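Local atomic coordinates of Lmo1076 protein (Listeria monocytogenes serovar 1/2a, PDB entry 5JQC), a protein that is a putative autolysin, probably a secreted cell-wall hydrolase with amidase activity, represented here by its tandem GW repeat modules. Residues 21-26 and 63-68; 25-30 and 92-97; 35-40 and 51-56; 74-79 and 88-93; 98-103 and 125-130. All coordinates share one frame; numbering follows the deposited sequence.

Overall arrangement
Interactions 1 to 4 all lie in the first GW module, and interaction 5 joins the linker after it to the next module. Strand 19-29 is shared: interaction 1 pairs it with strand 62-71 and interaction 2 with strand 94-96, their centres about 10 Å apart. Interaction 4, the hairpin 74-81/84-90, continues the same antiparallel sheet, its centre about 10 Å from that of interaction 1. Along the chain, interaction 3 is nested inside the loops closed by interactions 1 and 2. Interaction 5 comes last, where segment 98-103 leads from strand 94-96 to strand 103-112; its centre is about 14 Å from that of interaction 2. Four contacts thus build one module, and the fifth is a small surface contact between it and the next.

Interaction 1 (21-26 and 63-68); sequences KNVSED and VKILKE
Asn22 and Lys67 run side by side on one face of an antiparallel strand pair, 19-29 with 62-71, in the SH3-like sheet of the first GW module. The lysine chain is extended until its last torsion (chi4 -63°), where it bends to carry NZ to within 2.9 Å of Asn22 OD1, a hydrogen bond whose donor is tilted from the carbonyl plane. Asp26 and Lys64 repeat this alongside placement further along the same face, but more loosely: Lys64 CD lies 3.4 Å from Asp26 OD1, while Lys64 NZ makes a long salt bridge of 3.7 Å to the same oxygen. Toward the face carrying Glu68 and Ile65, Val23 crosses Glu68 at about a right angle, both valine methyls packing on Glu68 CG, and Val23 CG2 also meets Ile65 CG2 at 3.8 Å. The Glu68 carboxylate goes on to Lys91 and the Tyr96 hydroxyl, so two partners hold this buried acid.

The backbone register slips by one residue between Asn22 and Glu25, a beta bulge. Beyond it, Glu25 and Ile65 form a hydrogen-bonded pair in which Glu25 N to Ile65 O is weak. Within the bulge, Val23 N donates to Leu66 O at 2.8 Å, from above the carbonyl plane.

Interaction 2 (25-30 and 92-97); sequences EDAKVV and RAFVYY. With PEG (di(hydroxyethyl)ether), chain H.
Lys28 and Val95 form the central hydrogen-bonded pair where strand 94-96 joins strand 19-29 antiparallel, at the edge of the GW module's SH3-like sheet. Lys28 N to Val95 O and Val95 N to Lys28 O both measure 2.8 Å, and Tyr97 N to Asp26 O and Val30 N to Ala93 O extend the pairing at either end.

Among the apolar contacts, Ala27 CB packs on Tyr96 CD1 (3.6 Å), and Val29 lies alongside Phe94, its CG2 3.6 Å from Phe94 CE2. On the Val95 side, just past the strand end, Val30 CG2 meets Val95 CG2. The Tyr97 ring turns an edge to the backbone between Asp26 and Ala27.

Polar contacts include a water that accepts from Asp26 N at 2.7 Å and lies within bonding distance of Glu25 OE1 and Tyr97 O. The Tyr97 hydroxyl is bonded to Asp62.

A bound di(hydroxyethyl)ether curls round the Lys28 ammonium. The lysine chain, bent at chi3 (77°), brings NZ to all three ether and hydroxyl oxygens, with PEG O1 2.6 Å from Lys28 NZ.

Interaction 3 (35-40 and 51-56); sequences HGVYSG and KLSTGA
With CG set opposite its carbonyl carbon (chi1 -60°), Tyr38 brings its ring back against Lys51, although its CB points away from that segment. Lys51 has CG trans to its own nitrogen (chi1 177°), which places Lys51 CG 4.0 Å from Gly36 CA. Tyr38 CE2 comes to 3.5 Å from Lys51 CA and 3.9 Å from Lys51 CB, so it is the backbone as much as the side chain of the lysine that the ring meets. Leu52 CD1 comes to 3.7 Å from Ser39 N.

The backbone bonds carry the remainder of this short, weakly bonded antiparallel pair, an excursion of the GW module between strands 19-29 and 62-71. Val37 N donates to Ser53 O and Leu52 N to Val37 O, each at 2.7 Å; the second is more bent at hydrogen (146°). At the other end, Gly55 N reaches His35 O at 3.0 Å. Val37 packs on Ile86 and Met89 of strand 84-90, while Tyr38 is backbone-bonded to Trp88.

Ser53 OG donates to Thr54 O, and Thr54 OG1 bonds Asp33 O. The conventional hydrogen bonds across the pair are therefore all backbone-to-backbone, supplemented by CA-H...O contacts from Thr54 to His35 O and from Gly36 to Ser53 O, with no salt bridge.

Interaction 4 (74-79 and 88-93); sequences GTWVQF and WMDKRA
Val77 and Met89, a selenomethionine here, form the hydrogen-bonded pair at the middle of the beta hairpin 74-81/84-90 in the GW module's SH3-like fold. Val77 N to Met89 O is 2.8 Å, and Met89 N to Val77 O is 3.0 Å; Lys91 N to Thr75 O, nearly straight at 175°, continues the pairing into the 3-10 turn.

Aromatic packing occupies the face of the non-hydrogen-bonded pairs. Gln78 CB sits over the centre of the Trp88 six-membered ring, 3.7 Å from its centroid, a CH-pi contact. Gln78 CG, trans to the backbone nitrogen (chi1 178°), leads along toward the indole NE1. The Trp76 indole lies with one face on Asp90 CA, offset toward the ring's rim.

Apolar contacts gather round Val77 and Met89 on the other face. Met89 CE lies over one face of the Phe79 ring, and Val77 CG1 meets Lys91 CB at 3.7 Å, the two side chains crossing at about a right angle. The Lys91 ammonium is paired with Glu68.

Charged contacts are internal to 88-93. Asp90 OD1 accepts from Arg92 N, forming an Asx turn, and from Arg92 NE, both from the same face of the carboxylate. The guanidinium grips side-on, with Arg92 NH2 2.6 Å from Asp90 OD2.

Interaction 5 (98-103 and 125-130); sequences PKATNV and PGTVNA
Pro98 lays the CD and CG edge of its ring against the backbone carbonyl of Gly126, with Pro98 CD 3.2 Å and CG 3.5 Å from Gly126 O. Thr127 meets the same stretch from the following position. Its CG2 lies opposite the threonine carbonyl carbon, beside the nitrogen, and from there it comes 3.5 Å from Pro98 O and 3.7 Å from Ala100 N. A methyl contact with Ala100 CB, at 4.3 Å from Thr127 CG2, is looser.

The one directional element between the segments is a CA-H...O contact, Thr127 CA to Pro98 O at 3.5 Å with 150° at the hydrogen; no conventional hydrogen bond joins them. Only 155 Å² is buried, both sides summed, which marks a small surface contact. Thr127 OG1 turns to Val124 O within its own loop, and Thr127 also begins a type II beta turn that ends at Ala130, closed by a 3.2 Å bond from Ala130 N to Thr127 O.

Residues 98-103 link strand 94-96 of the first GW module to strand 103-112 of the second, while 125-130 is in the loop between strands 120-121 and 132-134. Val128 packs on Tyr97, Lys99 NZ hydrogen-bonds Ser24 O on strand 19-29, and Pro98 touches Ile153 of strand 144-153.

Interaction 1 (21-26 and 63-68)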
# COMPACT_ATOMS: atom_id res chain seq x y z
N LYS A 21 -12.92 14.25 -25.18
CA LYS A 21 -12.99 12.95 -24.53
C LYS A 21 -13.40 13.12 -23.09
O LYS A 21 -13.06 14.11 -22.43
CB LYS A 21 -11.66 12.20 -24.61
CG LYS A 21 -10.53 12.85 -23.82
CD LYS A 21 -9.28 12.01 -23.91
CE LYS A 21 -8.04 12.84 -23.58
NZ LYS A 21 -6.82 11.98 -23.46
N ASN A 22 -14.14 12.13 -22.60
CA ASN A 22 -14.41 12.00 -21.18
C ASN A 22 -13.18 11.47 -20.47
O ASN A 22 -12.46 10.62 -21.00
CB ASN A 22 -15.58 11.05 -20.93
CG ASN A 22 -16.85 11.51 -21.59
OD1 ASN A 22 -17.10 12.71 -21.72
ND2 ASN A 22 -17.68 10.55 -22.01
N VAL A 23 -12.96 11.95 -19.25
CA VAL A 23 -11.84 11.54 -18.41
C VAL A 23 -12.34 11.43 -16.98
O VAL A 23 -13.43 11.89 -16.63
CB VAL A 23 -10.65 12.53 -18.51
CG1 VAL A 23 -10.10 12.55 -19.92
CG2 VAL A 23 -11.07 13.92 -18.05
N SER A 24 -11.53 10.80 -16.13
CA SER A 24 -11.80 10.76 -14.69
C SER A 24 -10.49 11.07 -13.98
O SER A 24 -9.59 10.22 -13.92
CB SER A 24 -12.40 9.42 -14.24
OG SER A 24 -12.68 9.44 -12.85
N GLU A 25 -10.37 12.29 -13.47
CA GLU A 25 -9.15 12.75 -12.83
C GLU A 25 -9.51 13.65 -11.67
O GLU A 25 -10.54 14.34 -11.67
CB GLU A 25 -8.24 13.54 -13.80
CG GLU A 25 -7.82 12.81 -15.08
CD GLU A 25 -6.88 11.65 -14.81
OE1 GLU A 25 -6.15 11.66 -13.79
OE2 GLU A 25 -6.87 10.71 -15.64
N ASP A 26 -8.64 13.66 -10.67
CA ASP A 26 -8.66 14.67 -9.63
C ASP A 26 -7.57 15.70 -9.92
O ASP A 26 -6.50 15.37 -10.44
CB ASP A 26 -8.44 14.05 -8.25
CG ASP A 26 -9.57 13.13 -7.86
OD1 ASP A 26 -10.63 13.65 -7.44
OD2 ASP A 26 -9.41 11.89 -7.99
N VAL A 63 -10.75 19.59 -7.38
CA VAL A 63 -11.86 19.46 -8.31
C VAL A 63 -11.74 18.12 -9.02
O VAL A 63 -10.71 17.45 -8.96
CB VAL A 63 -11.91 20.60 -9.36
CG1 VAL A 63 -12.27 21.92 -8.69
CG2 VAL A 63 -10.57 20.71 -10.08
N LYS A 64 -12.82 17.76 -9.68
CA LYS A 64 -12.89 16.57 -10.51
C LYS A 64 -12.90 17.01 -11.97
O LYS A 64 -13.61 17.94 -12.33
CB LYS A 64 -14.15 15.76 -10.19
CG LYS A 64 -14.25 15.24 -8.75
CD LYS A 64 -13.78 13.79 -8.63
CE LYS A 64 -14.09 13.20 -7.26
NZ LYS A 64 -13.84 11.73 -7.24
N ILE A 65 -12.11 16.34 -12.80
CA ILE A 65 -12.05 16.66 -14.22
C ILE A 65 -12.84 15.59 -14.96
O ILE A 65 -12.51 14.40 -14.86
CB ILE A 65 -10.61 16.74 -14.74
CG1 ILE A 65 -9.81 17.75 -13.91
CG2 ILE A 65 -10.60 17.15 -16.20
CD1 ILE A 65 -10.32 19.17 -13.99
N LEU A 66 -13.85 16.02 -15.70
CA LEU A 66 -14.82 15.15 -16.35
C LEU A 66 -14.60 15.01 -17.85
O LEU A 66 -14.80 13.92 -18.41
CB LEU A 66 -16.24 15.66 -16.11
CG LEU A 66 -16.90 15.48 -14.74
CD1 LEU A 66 -16.30 16.39 -13.68
CD2 LEU A 66 -18.39 15.74 -14.89
N LYS A 67 -14.21 16.08 -18.53
CA LYS A 67 -14.04 16.04 -19.98
C LYS A 67 -12.86 16.93 -20.34
O LYS A 67 -12.51 17.85 -19.60
CB LYS A 67 -15.27 16.54 -20.75
CG LYS A 67 -16.61 15.89 -20.43
CD LYS A 67 -17.70 16.52 -21.31
CE LYS A 67 -19.10 16.06 -20.89
NZ LYS A 67 -19.26 14.59 -21.06
N GLU A 68 -12.28 16.66 -21.50
CA GLU A 68 -11.28 17.55 -22.09
C GLU A 68 -11.63 17.75 -23.55
O GLU A 68 -12.13 16.83 -24.20
CB GLU A 68 -9.86 17.00 -22.00
CG GLU A 68 -9.48 16.47 -20.63
CD GLU A 68 -7.98 16.32 -20.46
OE1 GLU A 68 -7.26 16.52 -21.47
OE2 GLU A 68 -7.52 16.01 -19.33

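Interaction 2 (25-30 and 92-97)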
# COMPACT_ATOMS: atom_id res chain seq x y z
N GLU A 25 -10.37 12.29 -13.47
CA GLU A 25 -9.15 12.75 -12.83
C GLU A 25 -9.51 13.65 -11.67
O GLU A 25 -10.54 14.34 -11.67
CB GLU A 25 -8.24 13.54 -13.80
CG GLU A 25 -7.82 12.81 -15.08
CD GLU A 25 -6.88 11.65 -14.81
OE1 GLU A 25 -6.15 11.66 -13.79
OE2 GLU A 25 -6.87 10.71 -15.64
N ASP A 26 -8.64 13.66 -10.67
CA ASP A 26 -8.66 14.67 -9.63
C ASP A 26 -7.57 15.70 -9.92
O ASP A 26 -6.50 15.37 -10.44
CB ASP A 26 -8.44 14.05 -8.25
CG ASP A 26 -9.57 13.13 -7.86
OD1 ASP A 26 -10.63 13.65 -7.44
OD2 ASP A 26 -9.41 11.89 -7.99
N ALA A 27 -7.85 16.95 -9.57
CA ALA A 27 -6.86 17.99 -9.80
C ALA A 27 -7.09 19.12 -8.82
O ALA A 27 -8.16 19.25 -8.22
CB ALA A 27 -6.92 18.51 -11.24
N LYS A 28 -6.06 19.94 -8.67
CA LYS A 28 -6.13 21.17 -7.89
C LYS A 28 -5.97 22.35 -8.83
O LYS A 28 -4.99 22.43 -9.58
CB LYS A 28 -5.05 21.22 -6.80
CG LYS A 28 -5.33 22.28 -5.75
CD LYS A 28 -4.31 22.26 -4.63
CE LYS A 28 -3.00 22.90 -5.06
NZ LYS A 28 -2.04 22.98 -3.92
N VAL A 29 -6.93 23.28 -8.79
CA VAL A 29 -6.79 24.56 -9.47
C VAL A 29 -5.65 25.35 -8.83
O VAL A 29 -5.62 25.54 -7.61
CB VAL A 29 -8.11 25.33 -9.43
CG1 VAL A 29 -7.97 26.66 -10.12
CG2 VAL A 29 -9.25 24.51 -10.05
N VAL A 30 -4.72 25.82 -9.65
CA VAL A 30 -3.54 26.53 -9.16
C VAL A 30 -3.32 27.77 -10.02
O VAL A 30 -3.22 27.66 -11.25
CB VAL A 30 -2.29 25.64 -9.19
CG1 VAL A 30 -1.06 26.44 -8.77
CG2 VAL A 30 -2.48 24.43 -8.29
N ARG A 92 -4.30 24.34 -18.44
CA ARG A 92 -3.12 24.86 -17.76
C ARG A 92 -3.45 25.45 -16.39
O ARG A 92 -2.57 25.55 -15.54
CB ARG A 92 -2.43 25.92 -18.62
CG ARG A 92 -1.67 25.38 -19.84
CD ARG A 92 -1.12 26.54 -20.69
NE ARG A 92 -2.21 27.37 -21.18
CZ ARG A 92 -2.09 28.62 -21.64
NH1 ARG A 92 -0.90 29.23 -21.69
NH2 ARG A 92 -3.18 29.26 -22.05
N ALA A 93 -4.70 25.82 -16.15
CA ALA A 93 -5.09 26.30 -14.84
C ALA A 93 -5.10 25.22 -13.76
O ALA A 93 -5.39 25.54 -12.60
CB ALA A 93 -6.47 26.97 -14.92
N PHE A 94 -4.78 23.95 -14.08
CA PHE A 94 -4.95 22.84 -13.13
C PHE A 94 -3.66 22.05 -12.95
O PHE A 94 -2.87 21.90 -13.89
CB PHE A 94 -6.04 21.84 -13.58
CG PHE A 94 -7.39 22.45 -13.88
CD1 PHE A 94 -7.64 23.06 -15.09
CD2 PHE A 94 -8.42 22.37 -12.95
CE1 PHE A 94 -8.89 23.60 -15.36
CE2 PHE A 94 -9.66 22.90 -13.21
CZ PHE A 94 -9.90 23.52 -14.42
N VAL A 95 -3.49 21.48 -11.75
CA VAL A 95 -2.47 20.47 -11.46
C VAL A 95 -3.17 19.14 -11.17
O VAL A 95 -3.86 19.00 -10.15
CB VAL A 95 -1.58 20.87 -10.28
CG1 VAL A 95 -0.55 19.79 -10.01
CG2 VAL A 95 -0.87 22.20 -10.58
N TYR A 96 -3.00 18.16 -12.07
CA TYR A 96 -3.64 16.87 -11.89
C TYR A 96 -2.91 16.06 -10.83
O TYR A 96 -1.67 16.03 -10.80
CB TYR A 96 -3.65 16.06 -13.20
CG TYR A 96 -4.63 16.51 -14.25
CD1 TYR A 96 -5.11 17.82 -14.29
CD2 TYR A 96 -5.08 15.62 -15.22
CE1 TYR A 96 -6.01 18.22 -15.26
CE2 TYR A 96 -5.98 16.01 -16.20
CZ TYR A 96 -6.45 17.31 -16.21
OH TYR A 96 -7.34 17.71 -17.18
N TYR A 97 -3.68 15.39 -9.97
CA TYR A 97 -3.09 14.44 -9.04
C TYR A 97 -2.78 13.12 -9.75
O TYR A 97 -3.60 12.63 -10.53
CB TYR A 97 -4.03 14.16 -7.88
CG TYR A 97 -4.20 15.30 -6.90
CD1 TYR A 97 -3.20 15.62 -5.99
CD2 TYR A 97 -5.36 16.05 -6.87
CE1 TYR A 97 -3.36 16.65 -5.08
CE2 TYR A 97 -5.53 17.08 -5.97
CZ TYR A 97 -4.53 17.38 -5.08
OH TYR A 97 -4.72 18.42 -4.21
C1 PEG H . 0.85 23.09 -6.07
O1 PEG H . 0.09 23.84 -5.12
C2 PEG H . 0.19 21.74 -6.35
O2 PEG H . -0.10 21.07 -5.12
C3 PEG H . -0.76 19.81 -5.27
C4 PEG H . -0.90 19.14 -3.91
O4 PEG H . -1.83 19.86 -3.08
O HOH W 1 -6.41 12.19 -11.16

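Interaction 3 (35-40 and 51-56)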
# COMPACT_ATOMS: atom_id res chain seq x y z
N HIS A 35 -7.36 33.12 -16.02
CA HIS A 35 -8.12 32.26 -16.91
C HIS A 35 -9.61 32.41 -16.64
O HIS A 35 -10.03 32.77 -15.54
CB HIS A 35 -7.76 30.79 -16.73
CG HIS A 35 -6.37 30.46 -17.14
ND1 HIS A 35 -5.37 30.22 -16.23
CD2 HIS A 35 -5.81 30.30 -18.37
CE1 HIS A 35 -4.25 29.93 -16.87
NE2 HIS A 35 -4.49 29.97 -18.17
N GLY A 36 -10.41 32.10 -17.66
CA GLY A 36 -11.85 32.20 -17.58
C GLY A 36 -12.52 30.85 -17.44
O GLY A 36 -11.99 29.82 -17.88
N VAL A 37 -13.70 30.85 -16.82
CA VAL A 37 -14.60 29.70 -16.80
C VAL A 37 -15.71 29.96 -17.80
O VAL A 37 -16.24 31.08 -17.88
CB VAL A 37 -15.17 29.46 -15.38
CG1 VAL A 37 -16.04 28.21 -15.34
CG2 VAL A 37 -14.05 29.38 -14.35
N TYR A 38 -16.05 28.95 -18.60
CA TYR A 38 -17.00 29.12 -19.69
C TYR A 38 -18.02 27.99 -19.65
O TYR A 38 -17.78 26.91 -19.11
CB TYR A 38 -16.28 29.16 -21.05
CG TYR A 38 -15.27 30.30 -21.17
CD1 TYR A 38 -13.95 30.15 -20.72
CD2 TYR A 38 -15.63 31.53 -21.72
CE1 TYR A 38 -13.03 31.19 -20.83
CE2 TYR A 38 -14.71 32.57 -21.83
CZ TYR A 38 -13.41 32.40 -21.37
OH TYR A 38 -12.50 33.43 -21.47
N SER A 39 -19.20 28.27 -20.22
CA SER A 39 -20.21 27.23 -20.34
C SER A 39 -19.73 26.09 -21.22
O SER A 39 -20.23 24.96 -21.09
CB SER A 39 -21.51 27.82 -20.89
OG SER A 39 -21.37 28.23 -22.24
N GLY A 40 -18.80 26.35 -22.12
CA GLY A 40 -18.30 25.33 -23.02
C GLY A 40 -16.84 25.55 -23.31
O GLY A 40 -16.24 26.49 -22.79
N LYS A 51 -17.10 35.12 -20.82
CA LYS A 51 -16.49 34.58 -19.61
C LYS A 51 -17.51 34.51 -18.47
O LYS A 51 -18.12 35.53 -18.12
CB LYS A 51 -15.30 35.45 -19.23
CG LYS A 51 -14.60 35.08 -17.96
CD LYS A 51 -13.60 36.16 -17.59
CE LYS A 51 -12.67 36.48 -18.75
NZ LYS A 51 -11.55 37.37 -18.33
N LEU A 52 -17.71 33.32 -17.90
CA LEU A 52 -18.61 33.17 -16.75
C LEU A 52 -18.01 33.80 -15.50
O LEU A 52 -18.71 34.47 -14.74
CB LEU A 52 -18.92 31.70 -16.48
CG LEU A 52 -20.24 31.13 -17.01
CD1 LEU A 52 -20.33 31.39 -18.49
CD2 LEU A 52 -20.34 29.64 -16.71
N SER A 53 -16.72 33.58 -15.27
CA SER A 53 -15.98 34.17 -14.16
C SER A 53 -14.52 33.82 -14.35
O SER A 53 -14.15 33.04 -15.24
CB SER A 53 -16.48 33.67 -12.80
OG SER A 53 -16.01 32.36 -12.52
N THR A 54 -13.68 34.41 -13.51
CA THR A 54 -12.28 34.03 -13.49
C THR A 54 -12.11 32.75 -12.67
O THR A 54 -13.03 32.28 -11.98
CB THR A 54 -11.43 35.16 -12.91
OG1 THR A 54 -10.05 34.79 -12.92
CG2 THR A 54 -11.86 35.49 -11.49
N GLY A 55 -10.91 32.17 -12.76
CA GLY A 55 -10.57 31.00 -11.97
C GLY A 55 -10.11 31.29 -10.56
O GLY A 55 -9.91 30.35 -9.78
N ALA A 56 -9.95 32.57 -10.21
CA ALA A 56 -9.56 32.93 -8.85
C ALA A 56 -10.46 32.33 -7.77
O ALA A 56 -9.91 31.84 -6.77
CB ALA A 56 -9.49 34.46 -8.73

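Interaction 4 (74-79 and 88-93)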
# COMPACT_ATOMS: atom_id res chain seq x y z
N GLY A 74 -5.93 25.91 -27.57
CA GLY A 74 -5.48 25.19 -26.38
C GLY A 74 -6.44 24.07 -26.03
O GLY A 74 -7.29 23.68 -26.83
N THR A 75 -6.29 23.56 -24.80
CA THR A 75 -7.11 22.49 -24.26
C THR A 75 -7.94 23.03 -23.10
O THR A 75 -7.40 23.64 -22.18
CB THR A 75 -6.26 21.31 -23.77
OG1 THR A 75 -5.58 20.73 -24.89
CG2 THR A 75 -7.13 20.25 -23.12
N TRP A 76 -9.26 22.82 -23.17
CA TRP A 76 -10.18 23.19 -22.10
C TRP A 76 -10.74 21.93 -21.45
O TRP A 76 -11.05 20.96 -22.14
CB TRP A 76 -11.30 24.09 -22.65
CG TRP A 76 -10.83 25.50 -22.74
CD1 TRP A 76 -11.02 26.49 -21.82
CD2 TRP A 76 -10.02 26.07 -23.77
NE1 TRP A 76 -10.39 27.64 -22.22
CE2 TRP A 76 -9.77 27.41 -23.42
CE3 TRP A 76 -9.49 25.58 -24.97
CZ2 TRP A 76 -9.03 28.27 -24.22
CZ3 TRP A 76 -8.74 26.43 -25.76
CH2 TRP A 76 -8.52 27.76 -25.38
N VAL A 77 -10.86 21.95 -20.12
CA VAL A 77 -11.35 20.79 -19.37
C VAL A 77 -12.56 21.19 -18.53
O VAL A 77 -12.62 22.28 -17.96
CB VAL A 77 -10.23 20.18 -18.49
CG1 VAL A 77 -9.00 19.87 -19.32
CG2 VAL A 77 -9.86 21.07 -17.32
N GLN A 78 -13.54 20.28 -18.47
CA GLN A 78 -14.76 20.49 -17.69
C GLN A 78 -14.56 19.96 -16.27
O GLN A 78 -14.46 18.74 -16.07
CB GLN A 78 -15.97 19.78 -18.33
CG GLN A 78 -17.26 19.92 -17.52
CD GLN A 78 -18.35 18.94 -17.94
OE1 GLN A 78 -18.14 17.73 -17.93
NE2 GLN A 78 -19.51 19.46 -18.30
N PHE A 79 -14.52 20.86 -15.30
CA PHE A 79 -14.27 20.52 -13.91
C PHE A 79 -15.52 20.75 -13.07
O PHE A 79 -16.41 21.53 -13.42
CB PHE A 79 -13.14 21.35 -13.31
CG PHE A 79 -13.46 22.81 -13.18
CD1 PHE A 79 -13.58 23.61 -14.31
CD2 PHE A 79 -13.64 23.40 -11.94
CE1 PHE A 79 -13.88 24.95 -14.20
CE2 PHE A 79 -13.93 24.74 -11.82
CZ PHE A 79 -14.06 25.52 -12.96
N TRP A 88 -15.97 24.98 -18.01
CA TRP A 88 -14.74 24.62 -18.69
C TRP A 88 -13.68 25.68 -18.46
O TRP A 88 -13.98 26.88 -18.46
CB TRP A 88 -14.94 24.48 -20.19
CG TRP A 88 -15.91 23.46 -20.53
CD1 TRP A 88 -17.25 23.50 -20.30
CD2 TRP A 88 -15.65 22.23 -21.20
NE1 TRP A 88 -17.84 22.36 -20.79
CE2 TRP A 88 -16.88 21.57 -21.35
CE3 TRP A 88 -14.49 21.63 -21.69
CZ2 TRP A 88 -16.98 20.32 -21.97
CZ3 TRP A 88 -14.59 20.39 -22.31
CH2 TRP A 88 -15.83 19.75 -22.44
N MSE A 89 -12.44 25.24 -18.31
CA MSE A 89 -11.32 26.15 -18.14
C MSE A 89 -10.05 25.56 -18.77
O MSE A 89 -9.92 24.33 -18.88
CB MSE A 89 -11.11 26.45 -16.65
CG MSE A 89 -9.93 27.37 -16.34
SE MSE A 89 -10.05 28.32 -14.63
CE MSE A 89 -10.27 26.81 -13.39
N ASP A 90 -9.18 26.45 -19.22
CA ASP A 90 -7.87 26.07 -19.75
C ASP A 90 -7.23 25.02 -18.87
O ASP A 90 -7.09 25.21 -17.66
CB ASP A 90 -6.98 27.33 -19.82
CG ASP A 90 -5.83 27.20 -20.82
OD1 ASP A 90 -5.22 26.12 -20.97
OD2 ASP A 90 -5.54 28.22 -21.47
N LYS A 91 -6.84 23.90 -19.49
CA LYS A 91 -6.19 22.81 -18.75
C LYS A 91 -4.98 23.29 -17.96
O LYS A 91 -4.66 22.72 -16.91
CB LYS A 91 -5.80 21.71 -19.73
CG LYS A 91 -5.14 20.51 -19.08
CD LYS A 91 -4.98 19.42 -20.11
CE LYS A 91 -4.54 18.14 -19.47
NZ LYS A 91 -4.47 17.07 -20.50
N ARG A 92 -4.30 24.34 -18.44
CA ARG A 92 -3.12 24.86 -17.76
C ARG A 92 -3.45 25.45 -16.39
O ARG A 92 -2.57 25.55 -15.54
CB ARG A 92 -2.43 25.92 -18.62
CG ARG A 92 -1.67 25.38 -19.84
CD ARG A 92 -1.12 26.54 -20.69
NE ARG A 92 -2.21 27.37 -21.18
CZ ARG A 92 -2.09 28.62 -21.64
NH1 ARG A 92 -0.90 29.23 -21.69
NH2 ARG A 92 -3.18 29.26 -22.05
N ALA A 93 -4.70 25.82 -16.15
CA ALA A 93 -5.09 26.30 -14.84
C ALA A 93 -5.10 25.22 -13.76
O ALA A 93 -5.39 25.54 -12.60
CB ALA A 93 -6.47 26.97 -14.92

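Interaction 5 (98-103 and 125-130)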
# COMPACT_ATOMS: atom_id res chain seq x y z
N PRO A 98 -1.61 12.55 -9.53
CA PRO A 98 -1.33 11.21 -10.04
C PRO A 98 -2.16 10.19 -9.28
O PRO A 98 -2.57 10.43 -8.14
CB PRO A 98 0.16 11.03 -9.74
CG PRO A 98 0.32 11.81 -8.47
CD PRO A 98 -0.52 13.04 -8.67
N LYS A 99 -2.41 9.05 -9.92
CA LYS A 99 -3.14 7.96 -9.29
C LYS A 99 -2.19 6.82 -8.92
O LYS A 99 -1.19 6.59 -9.61
CB LYS A 99 -4.24 7.42 -10.21
CG LYS A 99 -5.33 8.44 -10.59
CD LYS A 99 -6.27 7.86 -11.66
CE LYS A 99 -7.44 8.78 -11.96
NZ LYS A 99 -8.32 8.22 -13.02
N ALA A 100 -2.50 6.13 -7.82
CA ALA A 100 -1.74 4.94 -7.45
C ALA A 100 -2.02 3.84 -8.46
O ALA A 100 -3.15 3.69 -8.93
CB ALA A 100 -2.13 4.47 -6.06
N THR A 101 -1.00 3.06 -8.78
CA THR A 101 -1.17 1.87 -9.60
C THR A 101 -1.01 0.61 -8.76
O THR A 101 -0.59 0.65 -7.59
CB THR A 101 -0.17 1.86 -10.76
OG1 THR A 101 1.17 1.86 -10.25
CG2 THR A 101 -0.37 3.09 -11.63
N ASN A 102 -1.35 -0.53 -9.37
CA ASN A 102 -1.17 -1.84 -8.75
C ASN A 102 -1.90 -1.93 -7.41
O ASN A 102 -1.45 -2.61 -6.49
CB ASN A 102 0.32 -2.16 -8.59
CG ASN A 102 0.63 -3.64 -8.75
OD1 ASN A 102 -0.10 -4.37 -9.43
ND2 ASN A 102 1.72 -4.10 -8.13
N VAL A 103 -3.04 -1.24 -7.30
CA VAL A 103 -3.77 -1.13 -6.04
C VAL A 103 -4.56 -2.41 -5.81
O VAL A 103 -5.45 -2.75 -6.59
CB VAL A 103 -4.71 0.09 -6.06
CG1 VAL A 103 -5.41 0.23 -4.71
CG2 VAL A 103 -3.95 1.35 -6.42
N PRO A 125 1.22 8.46 -1.14
CA PRO A 125 1.66 9.85 -1.21
C PRO A 125 1.59 10.41 -2.62
O PRO A 125 1.92 9.72 -3.59
CB PRO A 125 3.10 9.81 -0.69
CG PRO A 125 3.46 8.35 -0.58
CD PRO A 125 2.20 7.58 -0.49
N GLY A 126 1.16 11.67 -2.73
CA GLY A 126 1.01 12.37 -3.99
C GLY A 126 -0.37 12.24 -4.59
O GLY A 126 -0.76 13.07 -5.43
N THR A 127 -1.12 11.21 -4.20
CA THR A 127 -2.47 11.06 -4.71
C THR A 127 -3.40 12.05 -4.03
O THR A 127 -3.03 12.75 -3.08
CB THR A 127 -2.95 9.62 -4.52
OG1 THR A 127 -3.02 9.31 -3.12
CG2 THR A 127 -1.98 8.65 -5.18
N VAL A 128 -4.64 12.11 -4.52
CA VAL A 128 -5.58 13.10 -4.01
C VAL A 128 -5.98 12.72 -2.59
O VAL A 128 -6.20 11.54 -2.28
CB VAL A 128 -6.79 13.22 -4.95
CG1 VAL A 128 -7.64 11.95 -4.93
CG2 VAL A 128 -7.63 14.44 -4.59
N ASN A 129 -6.02 13.73 -1.71
CA ASN A 129 -6.34 13.61 -0.29
C ASN A 129 -5.22 12.97 0.52
O ASN A 129 -5.44 12.57 1.67
CB ASN A 129 -7.65 12.84 -0.08
CG ASN A 129 -8.84 13.57 -0.64
OD1 ASN A 129 -8.96 14.78 -0.45
ND2 ASN A 129 -9.71 12.86 -1.35
N ALA A 130 -4.01 12.85 -0.02
CA ALA A 130 -2.91 12.28 0.74
C ALA A 130 -2.28 13.36 1.62
O ALA A 130 -1.85 14.40 1.12
CB ALA A 130 -1.87 11.67 -0.21